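Local atomic coordinates of alginate lyase, family PL7 (Zobellia galactanivorans, PDB entry 4BE3), a protein that degrades alginate as an exolytic polysaccharide lyase of family PL7, probably cleaving poly(beta-D-mannuronate). Residues Trp74-Gly79 and Lys214-Ser219; Gly108-Asp113 and Ile191-Gly196; Ala157-Asp162 and Glu185-Glu190; Gln254-Gly259 and Ala303-Gly308. All coordinates share one frame; numbering follows the deposited sequence. Where two conformers were deposited one is given.

Contact 1: Trp74-Gly79 and Lys214-Ser219; sequences WIPETG and KNLLKS
Leu217 pushes one methyl, CD2, against the carboxylate end of Glu77, where it lies 3.6 Å from Glu77 CD. The same methyl also meets the glutamate methylene, CG, so this contact joins an alkyl branch to a bent acidic chain, with no hydrogen bond between the two segments. The bend at chi2 (92°) turns the glutamate's carboxylate back beside the leucine, and its OE1 accepts a bond from the backbone N of Gly251. The enclosed part of the contact lies behind this pair. There, buried Pro76 offers its CB to two leucines at once, 4.0 Å from Leu217 CD2 and 4.1 Å from CB of Leu216, itself buried, while Gln254 packs on the proline too. Glu77 and Leu217, by contrast, make the closest approach yet remain partly exposed, and Glu77 also packs on Ile253 of the second subunit. Both chain segments are shaped by local bonds. Ile75 O accepts from Thr78 N and Gly79 N, rounding the loop that carries Pro76. Asn215 OD1 takes the N-H of Leu217 at 2.7 Å, with the donor tilted 17° from the carbonyl plane, in an Asx turn that begins at the end of strand 210-215. The arrangement is that of a connection in a two-sheet beta sandwich: the loop from strand 65-70 to strand 80-90 rests on the turn leaving an outermost strand of the second sheet.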
loop_
_atom_site.group_PDB
_atom_site.type_symbol
_atom_site.label_atom_id
_atom_site.label_comp_id
_atom_site.label_asym_id
_atom_site.label_seq_id
_atom_site.Cartn_x
_atom_site.Cartn_y
_atom_site.Cartn_z
ATOM N N TRP A 74 4.530 2.026 2.187
ATOM C CA TRP A 74 3.414 2.888 1.945
ATOM C C TRP A 74 3.791 4.283 2.355
ATOM O O TRP A 74 4.741 4.478 3.076
ATOM C CB TRP A 74 2.142 2.416 2.688
ATOM C CG TRP A 74 2.501 1.963 4.114
ATOM C CD1 TRP A 74 3.000 0.731 4.552
ATOM C CD2 TRP A 74 2.354 2.790 5.301
ATOM N NE1 TRP A 74 3.136 0.751 5.949
ATOM C CE2 TRP A 74 2.766 1.962 6.437
ATOM C CE3 TRP A 74 1.866 4.102 5.527
ATOM C CZ2 TRP A 74 2.812 2.439 7.731
ATOM C CZ3 TRP A 74 1.902 4.591 6.873
ATOM C CH2 TRP A 74 2.361 3.737 7.951
ATOM N N ILE A 75 3.124 5.283 1.768
ATOM C CA ILE A 75 3.285 6.680 2.202
ATOM C C ILE A 75 2.119 6.986 3.141
ATOM O O ILE A 75 1.069 6.333 3.200
ATOM C CB ILE A 75 3.332 7.645 0.989
ATOM C CG1 ILE A 75 1.982 7.587 0.141
ATOM C CG2 ILE A 75 4.496 7.297 0.093
ATOM C CD1 ILE A 75 1.975 8.773 -0.898
ATOM N N PRO A 76 2.326 7.998 4.039
ATOM C CA PRO A 76 1.273 8.252 5.040
ATOM C C PRO A 76 -0.074 8.537 4.423
ATOM O O PRO A 76 -1.090 8.136 4.983
ATOM C CB PRO A 76 1.812 9.488 5.817
ATOM C CG PRO A 76 3.410 9.174 5.761
ATOM C CD PRO A 76 3.549 8.855 4.210
ATOM N N GLU A 77 -0.103 9.224 3.250
ATOM C CA GLU A 77 -1.373 9.486 2.648
ATOM C C GLU A 77 -2.143 8.254 2.326
ATOM O O GLU A 77 -3.404 8.336 2.267
ATOM C CB GLU A 77 -1.110 10.218 1.297
ATOM C CG GLU A 77 -0.597 11.672 1.516
ATOM C CD GLU A 77 0.923 11.799 1.572
ATOM O OE1 GLU A 77 1.689 10.885 1.986
ATOM O OE2 GLU A 77 1.413 12.921 1.209
ATOM N N THR A 78 -1.467 7.147 1.966
ATOM C CA THR A 78 -2.288 5.980 1.629
ATOM C C THR A 78 -2.484 5.117 2.858
ATOM O O THR A 78 -3.367 4.314 2.877
ATOM C CB THR A 78 -1.662 5.085 0.496
ATOM O OG1 THR A 78 -0.364 4.683 0.931
ATOM C CG2 THR A 78 -1.464 6.045 -0.703
ATOM N N GLY A 79 -1.597 5.207 3.825
ATOM C CA GLY A 79 -2.024 4.646 5.188
ATOM C C GLY A 79 -1.711 3.239 5.434
ATOM O O GLY A 79 -1.101 2.522 4.583
ATOM N N LYS A 214 -1.776 12.310 15.589
ATOM C CA LYS A 214 -0.607 13.117 15.151
ATOM C C LYS A 214 -0.624 13.197 13.609
ATOM O O LYS A 214 -0.555 12.155 12.944
ATOM C CB LYS A 214 0.662 12.387 15.627
ATOM C CG LYS A 214 1.991 13.002 15.140
ATOM C CD LYS A 214 2.265 14.362 15.730
ATOM C CE LYS A 214 3.608 14.977 15.218
ATOM N NZ LYS A 214 3.785 16.408 15.718
ATOM N N ASN A 215 -0.712 14.427 13.054
ATOM C CA ASN A 215 -0.750 14.568 11.603
ATOM C C ASN A 215 0.648 14.353 11.060
ATOM O O ASN A 215 1.586 15.024 11.473
ATOM C CB ASN A 215 -1.186 15.987 11.355
ATOM C CG ASN A 215 -1.474 16.221 9.893
ATOM O OD1 ASN A 215 -0.833 15.678 9.019
ATOM N ND2 ASN A 215 -2.442 17.090 9.639
ATOM N N LEU A 216 0.833 13.392 10.152
ATOM C CA LEU A 216 2.181 13.179 9.587
ATOM C C LEU A 216 2.469 13.954 8.273
ATOM O O LEU A 216 3.595 13.859 7.756
ATOM C CB LEU A 216 2.320 11.716 9.252
ATOM C CG LEU A 216 2.070 10.708 10.426
ATOM C CD1 LEU A 216 2.361 9.260 9.938
ATOM C CD2 LEU A 216 3.159 11.129 11.561
ATOM N N LEU A 217 1.471 14.801 7.884
ATOM C CA LEU A 217 1.593 15.584 6.654
ATOM C C LEU A 217 1.883 17.045 6.887
ATOM O O LEU A 217 2.179 17.738 5.911
ATOM C CB LEU A 217 0.256 15.528 5.853
ATOM C CG LEU A 217 -0.324 14.119 5.539
ATOM C CD1 LEU A 217 -1.599 14.239 4.634
ATOM C CD2 LEU A 217 0.700 13.227 4.846
ATOM N N LYS A 218 1.708 17.529 8.134
ATOM C CA LYS A 218 1.873 19.003 8.381
ATOM C C LYS A 218 2.646 19.050 9.723
ATOM O O LYS A 218 2.168 18.594 10.769
ATOM C CB LYS A 218 0.529 19.730 8.527
ATOM C CG LYS A 218 -0.151 19.932 7.179
ATOM C CD LYS A 218 -1.647 20.143 7.367
ATOM C CE LYS A 218 -2.134 20.902 6.137
ATOM N NZ LYS A 218 -3.305 21.771 6.414
ATOM N N SER A 219 3.822 19.621 9.670
ATOM C CA SER A 219 4.656 19.627 10.883
ATOM C C SER A 219 4.159 20.688 11.907
ATOM O O SER A 219 3.785 21.782 11.514
ATOM C CB SER A 219 6.050 20.048 10.438
ATOM O OG SER A 219 6.857 20.192 11.594
#

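Contact 2: Gly108-Asp113 and Ile191-Gly196; sequences GQIHSD and INVYEG. With SRT (S,R meso-tartaric acid), chain C.
Ile110 overlaps two residues of the facing strand with a single methyl, CD1, which lies 3.7 Å from Ile191 CG2 and equally 3.7 Å from Val193 CG2. The approaches differ: Ile110 and Val193 meet tip to tip, whereas Ile110 and Ile191 run antiparallel alongside each other. An extended outer branch (chi2 172°) carries CD1 across to both. Phe256 and Met198 pack round both isoleucines, so all three touching side chains are buried between strands 104-112 and 187-194, which belong to different sheets. One residue further on, the strand turns its other face to the ligand pocket. His111 lies beneath a carboxylate of the bound meso-tartaric acid: SRT O11 sits 3.5 Å above the ring plane, over its centre, and the nearest approach is 3.4 Å, from His111 NE2 to SRT O1. This is a contact over the ring face, while His111 ND1 is hydrogen-bonded to OE2 of Glu119, which helps fix the ring's rotation. With the imidazole replaced by a leucine, Glu119 would probably lose this hydrogen-bond partner and the SRT carboxylate the flat ring beneath it. The chemistry thus divides between the two faces of one strand: apolar methyls pack inward, with no hydrogen bond between the segments, and on the other face an imidazole lies under a carboxylate of a dihydroxy diacid, consistent with a site that receives uronic acid sugars.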
loop_
_atom_site.group_PDB
_atom_site.type_symbol
_atom_site.label_atom_id
_atom_site.label_comp_id
_atom_site.label_asym_id
_atom_site.label_seq_id
_atom_site.Cartn_x
_atom_site.Cartn_y
_atom_site.Cartn_z
ATOM N N GLY A 108 7.255 -1.434 18.630
ATOM C CA GLY A 108 6.579 -1.156 17.297
ATOM C C GLY A 108 7.020 0.154 16.735
ATOM O O GLY A 108 7.423 1.072 17.531
ATOM N N GLN A 109 7.103 0.306 15.397
ATOM C CA GLN A 109 7.527 1.555 14.876
ATOM C C GLN A 109 6.927 1.726 13.475
ATOM O O GLN A 109 6.460 0.716 12.888
ATOM C CB GLN A 109 9.032 1.600 14.592
ATOM C CG GLN A 109 9.912 0.635 15.132
ATOM C CD GLN A 109 11.370 0.802 14.647
ATOM O OE1 GLN A 109 12.175 -0.071 14.873
ATOM N NE2 GLN A 109 11.664 1.877 13.963
ATOM N N ILE A 110 6.953 2.987 13.020
ATOM C CA ILE A 110 6.884 3.249 11.551
ATOM C C ILE A 110 8.324 3.723 11.259
ATOM O O ILE A 110 8.820 4.652 11.952
ATOM C CB ILE A 110 5.895 4.365 11.217
ATOM C CG1 ILE A 110 4.483 3.784 11.580
ATOM C CG2 ILE A 110 6.106 4.750 9.693
ATOM C CD1 ILE A 110 3.439 4.867 11.466
ATOM N N HIS A 111 8.979 3.112 10.231
ATOM C CA HIS A 111 10.309 3.563 9.863
ATOM C C HIS A 111 10.300 4.033 8.434
ATOM O O HIS A 111 9.688 3.365 7.563
ATOM C CB HIS A 111 11.175 2.324 10.036
ATOM C CG HIS A 111 12.597 2.527 9.642
ATOM N ND1 HIS A 111 13.450 3.190 10.424
ATOM C CD2 HIS A 111 13.276 2.202 8.485
ATOM C CE1 HIS A 111 14.684 3.301 9.781
ATOM N NE2 HIS A 111 14.577 2.673 8.612
ATOM N N SER A 112 10.979 5.152 8.157
ATOM C CA SER A 112 10.937 5.677 6.771
ATOM C C SER A 112 12.018 4.841 5.993
ATOM O O SER A 112 13.159 4.525 6.458
ATOM C CB SER A 112 11.143 7.245 6.858
ATOM O OG SER A 112 11.612 7.514 5.469
ATOM N N ASP A 113 11.715 4.537 4.697
ATOM C CA ASP A 113 12.631 3.723 3.873
ATOM C C ASP A 113 13.558 4.665 3.068
ATOM O O ASP A 113 14.419 4.174 2.317
ATOM C CB ASP A 113 11.810 2.852 2.891
ATOM C CG ASP A 113 12.715 1.838 2.177
ATOM O OD1 ASP A 113 13.484 1.168 2.890
ATOM O OD2 ASP A 113 12.651 1.742 0.935
ATOM N N ILE A 191 -1.456 1.255 15.718
ATOM C CA ILE A 191 -1.001 2.444 15.031
ATOM C C ILE A 191 -1.869 2.452 13.704
ATOM O O ILE A 191 -1.674 1.558 12.884
ATOM C CB ILE A 191 0.421 2.329 14.583
ATOM C CG1 ILE A 191 1.314 2.043 15.885
ATOM C CG2 ILE A 191 0.881 3.666 13.798
ATOM C CD1 ILE A 191 2.788 1.700 15.473
ATOM N N ASN A 192 -2.772 3.422 13.633
ATOM C CA ASN A 192 -3.708 3.513 12.450
ATOM C C ASN A 192 -3.432 4.766 11.688
ATOM O O ASN A 192 -3.750 5.903 12.161
ATOM C CB ASN A 192 -5.123 3.496 13.077
ATOM C CG ASN A 192 -6.189 3.769 11.993
ATOM O OD1 ASN A 192 -5.894 3.491 10.820
ATOM N ND2 ASN A 192 -7.325 4.367 12.340
ATOM N N VAL A 193 -2.779 4.665 10.529
ATOM C CA VAL A 193 -2.470 5.890 9.761
ATOM C C VAL A 193 -3.518 5.934 8.648
ATOM O O VAL A 193 -3.572 4.998 7.855
ATOM C CB VAL A 193 -1.059 5.861 9.125
ATOM C CG1 VAL A 193 -0.838 7.129 8.294
ATOM C CG2 VAL A 193 0.006 5.806 10.353
ATOM N N TYR A 194 -4.351 6.927 8.702
ATOM C CA TYR A 194 -5.432 7.102 7.699
ATOM C C TYR A 194 -5.357 8.468 7.093
ATOM O O TYR A 194 -5.458 9.490 7.818
ATOM C CB TYR A 194 -6.757 6.869 8.440
ATOM C CG TYR A 194 -7.918 6.981 7.471
ATOM C CD1 TYR A 194 -8.077 6.015 6.492
ATOM C CD2 TYR A 194 -8.782 8.061 7.544
ATOM C CE1 TYR A 194 -9.177 6.119 5.588
ATOM C CE2 TYR A 194 -9.870 8.189 6.641
ATOM C CZ TYR A 194 -10.028 7.208 5.707
ATOM O OH TYR A 194 -11.082 7.317 4.831
ATOM N N GLU A 195 -5.168 8.527 5.738
ATOM C CA GLU A 195 -5.043 9.751 5.067
ATOM C C GLU A 195 -3.979 10.685 5.707
ATOM O O GLU A 195 -4.183 11.882 5.839
ATOM C CB GLU A 195 -6.413 10.459 5.028
ATOM C CG GLU A 195 -7.307 9.563 4.170
ATOM C CD GLU A 195 -8.667 10.245 3.839
ATOM O OE1 GLU A 195 -9.102 11.232 4.498
ATOM O OE2 GLU A 195 -9.315 9.728 2.948
ATOM N N GLY A 196 -2.883 10.095 6.089
ATOM C CA GLY A 196 -1.750 10.895 6.507
ATOM C C GLY A 196 -1.804 11.257 8.007
ATOM O O GLY A 196 -0.889 11.958 8.461
HETATM O O1 SRT C . 16.726 0.507 10.158
HETATM O O11 SRT C . 14.637 -0.242 10.783
HETATM C C1 SRT C . 15.721 -0.256 10.166
HETATM C C2 SRT C . 15.693 -1.556 9.438
HETATM O O2 SRT C . 14.519 -1.887 8.664
HETATM C C3 SRT C . 16.964 -2.365 9.404
HETATM O O3 SRT C . 16.641 -2.932 10.602
HETATM C C4 SRT C . 17.197 -3.284 8.291
HETATM O O4 SRT C . 17.083 -4.498 8.422
HETATM O O41 SRT C . 17.364 -2.840 7.156
#

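Contact 3: Ala157-Asp162 and Glu185-Glu190; sequences AVWGYD and EEFSYE
Apolar contact between Trp159 and Phe187 carries this meeting of a loop with strand 187-194. The six-membered part of the indole does the touching: Trp159 CZ3 lies 3.8 Å from Phe187 CB and 4.0 Å from Phe187 CD2, with Phe187 CD2 in the plane of the indole at its rim. The two side chains cross obliquely. Phe187 CG stands between its own backbone N and carbonyl carbon (chi1 59°), and the tryptophan meets CB as closely as it meets the ring. On one indole face, Val158 CG1 sits over the centre, 3.6 Å above the plane, so the valine covers that face and limits how the indole can tilt. Polar contacts lie round the margin. Ser188 O approaches the indole edge near its plane, 4.4 Å from Trp159 CH2, too far to be more than a neighbour. Trp159 NE1, on the five-membered part, is hydrogen-bonded to Lys208 O, so the buried N-H is satisfied while the other end of the indole packs mainly on the phenylalanine. Backbone geometry sets up the placement: Val158 and Trp159 both face Val136 in a classic beta bulge, and Gly160 follows with a positive phi (102°) that calls for glycine. With no hydrogen bond between the two segments, the pairing rests on apolar burial and shape, and the N-H bond to Lys208 O and the valine help set the indole's orientation.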
loop_
_atom_site.group_PDB
_atom_site.type_symbol
_atom_site.label_atom_id
_atom_site.label_comp_id
_atom_site.label_asym_id
_atom_site.label_seq_id
_atom_site.Cartn_x
_atom_site.Cartn_y
_atom_site.Cartn_z
ATOM N N ALA A 157 4.239 10.244 27.089
ATOM C CA ALA A 157 3.893 9.127 27.927
ATOM C C ALA A 157 2.544 8.470 27.675
ATOM O O ALA A 157 1.562 9.210 27.283
ATOM C CB ALA A 157 3.891 9.594 29.387
ATOM N N VAL A 158 2.509 7.141 27.728
ATOM C CA VAL A 158 1.205 6.456 27.673
ATOM C C VAL A 158 0.805 6.068 29.103
ATOM O O VAL A 158 -0.240 6.619 29.666
ATOM C CB VAL A 158 1.299 5.129 26.772
ATOM C CG1 VAL A 158 -0.092 4.486 26.754
ATOM C CG2 VAL A 158 1.705 5.667 25.377
ATOM N N TRP A 159 1.527 5.140 29.716
ATOM C CA TRP A 159 1.287 4.762 31.174
ATOM C C TRP A 159 2.669 4.942 31.774
ATOM O O TRP A 159 3.681 4.405 31.280
ATOM C CB TRP A 159 0.965 3.296 31.296
ATOM C CG TRP A 159 -0.362 3.023 30.564
ATOM C CD1 TRP A 159 -1.624 3.518 30.865
ATOM C CD2 TRP A 159 -0.517 2.105 29.491
ATOM N NE1 TRP A 159 -2.591 2.968 29.981
ATOM C CE2 TRP A 159 -1.947 2.081 29.136
ATOM C CE3 TRP A 159 0.419 1.302 28.766
ATOM C CZ2 TRP A 159 -2.437 1.337 28.071
ATOM C CZ3 TRP A 159 -0.115 0.489 27.686
ATOM C CH2 TRP A 159 -1.529 0.527 27.353
ATOM N N GLY A 160 2.771 5.815 32.802
ATOM C CA GLY A 160 4.093 5.934 33.405
ATOM C C GLY A 160 4.776 7.205 32.923
ATOM O O GLY A 160 4.098 8.223 32.607
ATOM N N TYR A 161 6.075 7.088 32.741
ATOM C CA TYR A 161 6.864 8.247 32.375
ATOM C C TYR A 161 7.115 8.293 30.845
ATOM O O TYR A 161 6.889 7.310 30.127
ATOM C CB TYR A 161 8.262 8.078 32.919
ATOM C CG TYR A 161 8.261 8.050 34.475
ATOM C CD1 TYR A 161 7.427 8.926 35.202
ATOM C CD2 TYR A 161 9.078 7.136 35.116
ATOM C CE1 TYR A 161 7.421 8.888 36.672
ATOM C CE2 TYR A 161 9.147 7.152 36.556
ATOM C CZ TYR A 161 8.323 8.070 37.236
ATOM O OH TYR A 161 8.351 8.073 38.668
ATOM N N ASP A 162 7.511 9.424 30.353
ATOM C CA ASP A 162 8.075 9.451 28.954
ATOM C C ASP A 162 9.644 9.275 29.036
ATOM O O ASP A 162 10.177 9.030 30.137
ATOM C CB ASP A 162 7.671 10.728 28.181
ATOM C CG ASP A 162 8.204 11.972 28.810
ATOM O OD1 ASP A 162 9.387 12.046 29.245
ATOM O OD2 ASP A 162 7.396 12.918 28.887
ATOM N N GLU A 185 3.180 -8.237 31.914
ATOM C CA GLU A 185 1.789 -7.711 31.919
ATOM C C GLU A 185 1.344 -7.384 30.470
ATOM O O GLU A 185 2.013 -6.599 29.785
ATOM C CB GLU A 185 1.682 -6.439 32.744
ATOM C CG GLU A 185 0.252 -5.930 32.848
ATOM C CD GLU A 185 0.060 -4.804 33.889
ATOM O OE1 GLU A 185 1.065 -4.274 34.469
ATOM O OE2 GLU A 185 -1.099 -4.536 34.238
ATOM N N GLU A 186 0.222 -7.973 29.998
ATOM C CA GLU A 186 -0.234 -7.763 28.636
ATOM C C GLU A 186 -0.655 -6.347 28.350
ATOM O O GLU A 186 -1.390 -5.757 29.132
ATOM C CB GLU A 186 -1.457 -8.689 28.377
ATOM C CG GLU A 186 -1.008 -10.099 28.359
ATOM C CD GLU A 186 -2.020 -11.135 27.787
ATOM O OE1 GLU A 186 -2.766 -10.851 26.870
ATOM O OE2 GLU A 186 -1.973 -12.276 28.257
ATOM N N PHE A 187 -0.278 -5.793 27.165
ATOM C CA PHE A 187 -0.935 -4.562 26.709
ATOM C C PHE A 187 -1.004 -4.622 25.159
ATOM O O PHE A 187 -0.353 -5.507 24.548
ATOM C CB PHE A 187 -0.160 -3.272 27.186
ATOM C CG PHE A 187 1.273 -3.183 26.716
ATOM C CD1 PHE A 187 2.252 -3.870 27.426
ATOM C CD2 PHE A 187 1.582 -2.415 25.586
ATOM C CE1 PHE A 187 3.618 -3.744 27.035
ATOM C CE2 PHE A 187 2.954 -2.267 25.186
ATOM C CZ PHE A 187 3.963 -2.914 25.930
ATOM N N SER A 188 -1.853 -3.752 24.616
ATOM C CA SER A 188 -2.063 -3.692 23.160
ATOM C C SER A 188 -1.725 -2.300 22.669
ATOM O O SER A 188 -1.979 -1.340 23.379
ATOM C CB SER A 188 -3.578 -3.962 22.930
ATOM O OG SER A 188 -3.739 -5.363 23.349
ATOM N N TYR A 189 -1.321 -2.162 21.392
ATOM C CA TYR A 189 -1.243 -0.907 20.747
ATOM C C TYR A 189 -1.871 -1.093 19.344
ATOM O O TYR A 189 -1.921 -2.232 18.772
ATOM C CB TYR A 189 0.198 -0.356 20.675
ATOM C CG TYR A 189 1.163 -1.162 19.908
ATOM C CD1 TYR A 189 1.147 -1.087 18.450
ATOM C CD2 TYR A 189 2.220 -1.800 20.523
ATOM C CE1 TYR A 189 2.119 -1.773 17.658
ATOM C CE2 TYR A 189 3.229 -2.524 19.743
ATOM C CZ TYR A 189 3.126 -2.487 18.296
ATOM O OH TYR A 189 4.150 -3.140 17.623
ATOM N N GLU A 190 -2.338 0.011 18.858
ATOM C CA GLU A 190 -2.693 0.108 17.428
ATOM C C GLU A 190 -2.133 1.354 16.880
ATOM O O GLU A 190 -2.323 2.458 17.490
ATOM C CB GLU A 190 -4.247 0.177 17.344
ATOM C CG GLU A 190 -4.745 0.313 15.851
ATOM C CD GLU A 190 -6.268 0.356 15.790
ATOM O OE1 GLU A 190 -6.938 -0.653 15.940
ATOM O OE2 GLU A 190 -6.815 1.505 15.755
#

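Contact 4: Gln254-Gly259 and Ala303-Gly308; sequences QYFKLG and ATLGSG. With SRT (S,R meso-tartaric acid), chain C.
Strands 254-258 and 295-306 face each other from separate sheets, without backbone hydrogen bonds between them, with CA atoms 8.6 Å apart at Phe256 and Leu305 and 8.0 Å apart at Leu258 and Ala303. Side chains fill the space between. Leu305 brings its CD2 methyl to the phenyl ring, 3.6 Å from Phe256 CD2, as the two side chains pass each other pointing opposite ways. Beside them, Leu258 CD1 touches the methyl of Ala303 (CB) at 3.6 Å; Trp14 and Leu82 pack on Phe256, Leu258 and Leu305. The other face of strand 254-258 belongs to the ligand. Tyr255 OH shares a hydrogen bond of 2.6 Å with SRT O2, which lies in the plane of the phenol ring at its edge; His73 stacks on that ring. Lys257, bent at chi3 (77°), grips the tartrate at two points, with NZ donating to SRT O11 at 3.0 Å and to SRT O3 at 3.1 Å. NZ also forms a salt bridge with Glu67, which probably helps position it. A methionine in its place would probably leave the SRT carboxylate and hydroxyl without their shared donor and Glu67 without this salt-bridge partner. A strand with one apolar face in the core and one polar face at a ligand site fits the beta jelly-roll sandwich of PL7 lyases, whose concave sheet lines the substrate groove, here occupied by meso-tartaric acid.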
loop_
_atom_site.group_PDB
_atom_site.type_symbol
_atom_site.label_atom_id
_atom_site.label_comp_id
_atom_site.label_asym_id
_atom_site.label_seq_id
_atom_site.Cartn_x
_atom_site.Cartn_y
_atom_site.Cartn_z
ATOM N N GLN A 254 7.343 4.590 3.790
ATOM C CA GLN A 254 7.646 3.935 5.110
ATOM C C GLN A 254 7.002 2.641 5.307
ATOM O O GLN A 254 6.347 2.116 4.356
ATOM C CB GLN A 254 7.158 4.756 6.148
ATOM C CG GLN A 254 5.807 5.161 6.078
ATOM C CD GLN A 254 6.019 6.587 6.597
ATOM O OE1 GLN A 254 7.152 7.341 6.385
ATOM N NE2 GLN A 254 5.086 6.913 7.444
ATOM N N TYR A 255 7.314 1.984 6.442
ATOM C CA TYR A 255 6.757 0.702 6.670
ATOM C C TYR A 255 6.737 0.393 8.159
ATOM O O TYR A 255 7.466 1.078 8.931
ATOM C CB TYR A 255 7.528 -0.411 5.929
ATOM C CG TYR A 255 9.015 -0.441 6.230
ATOM C CD1 TYR A 255 9.896 0.295 5.443
ATOM C CD2 TYR A 255 9.546 -1.268 7.263
ATOM C CE1 TYR A 255 11.281 0.211 5.661
ATOM C CE2 TYR A 255 10.908 -1.339 7.499
ATOM C CZ TYR A 255 11.771 -0.580 6.708
ATOM O OH TYR A 255 13.131 -0.619 6.902
ATOM N N PHE A 256 5.901 -0.527 8.556
ATOM C CA PHE A 256 5.873 -0.894 10.007
ATOM C C PHE A 256 6.963 -1.793 10.381
ATOM O O PHE A 256 7.503 -2.576 9.556
ATOM C CB PHE A 256 4.567 -1.643 10.381
ATOM C CG PHE A 256 3.351 -0.738 10.355
ATOM C CD1 PHE A 256 3.282 0.277 11.250
ATOM C CD2 PHE A 256 2.258 -0.926 9.451
ATOM C CE1 PHE A 256 2.147 1.129 11.344
ATOM C CE2 PHE A 256 1.053 -0.148 9.551
ATOM C CZ PHE A 256 1.040 0.955 10.458
ATOM N N LYS A 257 7.359 -1.774 11.686
ATOM C CA LYS A 257 8.246 -2.794 12.253
ATOM C C LYS A 257 7.727 -3.196 13.629
ATOM O O LYS A 257 7.012 -2.407 14.287
ATOM C CB LYS A 257 9.677 -2.197 12.478
ATOM C CG LYS A 257 10.233 -1.615 11.148
ATOM C CD LYS A 257 11.789 -1.394 11.253
ATOM C CE LYS A 257 12.333 -2.835 11.093
ATOM N NZ LYS A 257 13.736 -3.003 11.553
ATOM N N LEU A 258 8.055 -4.393 14.028
ATOM C CA LEU A 258 7.467 -4.934 15.281
ATOM C C LEU A 258 8.452 -5.934 15.771
ATOM O O LEU A 258 8.952 -6.829 14.965
ATOM C CB LEU A 258 6.145 -5.635 14.885
ATOM C CG LEU A 258 5.434 -6.338 16.054
ATOM C CD1 LEU A 258 3.862 -6.257 15.797
ATOM C CD2 LEU A 258 5.786 -7.817 16.203
ATOM N N GLY A 259 8.650 -5.999 17.128
ATOM C CA GLY A 259 9.480 -7.072 17.716
ATOM C C GLY A 259 10.212 -6.498 18.963
ATOM O O GLY A 259 9.528 -5.843 19.793
ATOM N N ALA A 303 -0.184 -9.944 16.051
ATOM C CA ALA A 303 0.519 -8.881 15.258
ATOM C C ALA A 303 -0.276 -8.919 13.935
ATOM O O ALA A 303 -0.173 -9.916 13.161
ATOM C CB ALA A 303 1.958 -9.258 15.036
ATOM N N THR A 304 -1.031 -7.880 13.641
ATOM C CA THR A 304 -1.869 -7.851 12.418
ATOM C C THR A 304 -1.599 -6.600 11.664
ATOM O O THR A 304 -1.756 -5.512 12.261
ATOM C CB THR A 304 -3.357 -7.870 12.882
ATOM O OG1 THR A 304 -3.447 -9.120 13.603
ATOM C CG2 THR A 304 -4.386 -7.964 11.705
ATOM N N LEU A 305 -1.451 -6.715 10.338
ATOM C CA LEU A 305 -1.375 -5.554 9.440
ATOM C C LEU A 305 -2.685 -5.356 8.764
ATOM O O LEU A 305 -3.314 -6.373 8.365
ATOM C CB LEU A 305 -0.258 -5.799 8.399
ATOM C CG LEU A 305 1.127 -5.965 9.030
ATOM C CD1 LEU A 305 2.139 -6.604 8.092
ATOM C CD2 LEU A 305 1.624 -4.425 9.320
ATOM N N GLY A 306 -3.117 -4.134 8.560
ATOM C CA GLY A 306 -4.355 -3.890 7.694
ATOM C C GLY A 306 -4.298 -2.466 7.149
ATOM O O GLY A 306 -3.247 -1.781 7.157
ATOM N N SER A 307 -5.423 -2.075 6.555
ATOM C CA SER A 307 -5.419 -0.815 5.930
ATOM C C SER A 307 -5.784 0.218 7.060
ATOM O O SER A 307 -6.480 -0.058 8.004
ATOM C CB SER A 307 -6.284 -0.976 4.610
ATOM O OG SER A 307 -7.438 -0.980 5.199
ATOM N N GLY A 308 -5.296 1.442 6.852
ATOM C CA GLY A 308 -5.701 2.586 7.654
ATOM C C GLY A 308 -7.240 2.770 7.593
ATOM O O GLY A 308 -7.899 2.454 6.530
HETATM O O1 SRT C . 16.726 0.507 10.158
HETATM O O11 SRT C . 14.637 -0.242 10.783
HETATM C C1 SRT C . 15.721 -0.256 10.166
HETATM C C2 SRT C . 15.693 -1.556 9.438
HETATM O O2 SRT C . 14.519 -1.887 8.664
HETATM C C3 SRT C . 16.964 -2.365 9.404
HETATM O O3 SRT C . 16.641 -2.932 10.602
HETATM C C4 SRT C . 17.197 -3.284 8.291
HETATM O O4 SRT C . 17.083 -4.498 8.422
HETATM O O41 SRT C . 17.364 -2.840 7.156
#

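In the fold
Contacts 1, 2 and 4 all touch one another: the centres of contacts 1 and 2 are about 7 Å apart, those of contacts 2 and 4 about 8 Å. Contact 3 is more remote, its centre about 18 Å from the centres of contacts 2 and 4, yet it shares strand 187-194 with contact 2. In sequence, contact 1 encloses contact 2, which encloses contact 3; contact 4 opens only after contact 1 closes. Strands 104-112 and 254-258 are neighbours in one sheet, joined by backbone bonds, and both carry residues to the tartrate. Contacts 2 and 4 join the two sheets directly; contacts 1 and 3 pack loop or corner residues on the second sheet.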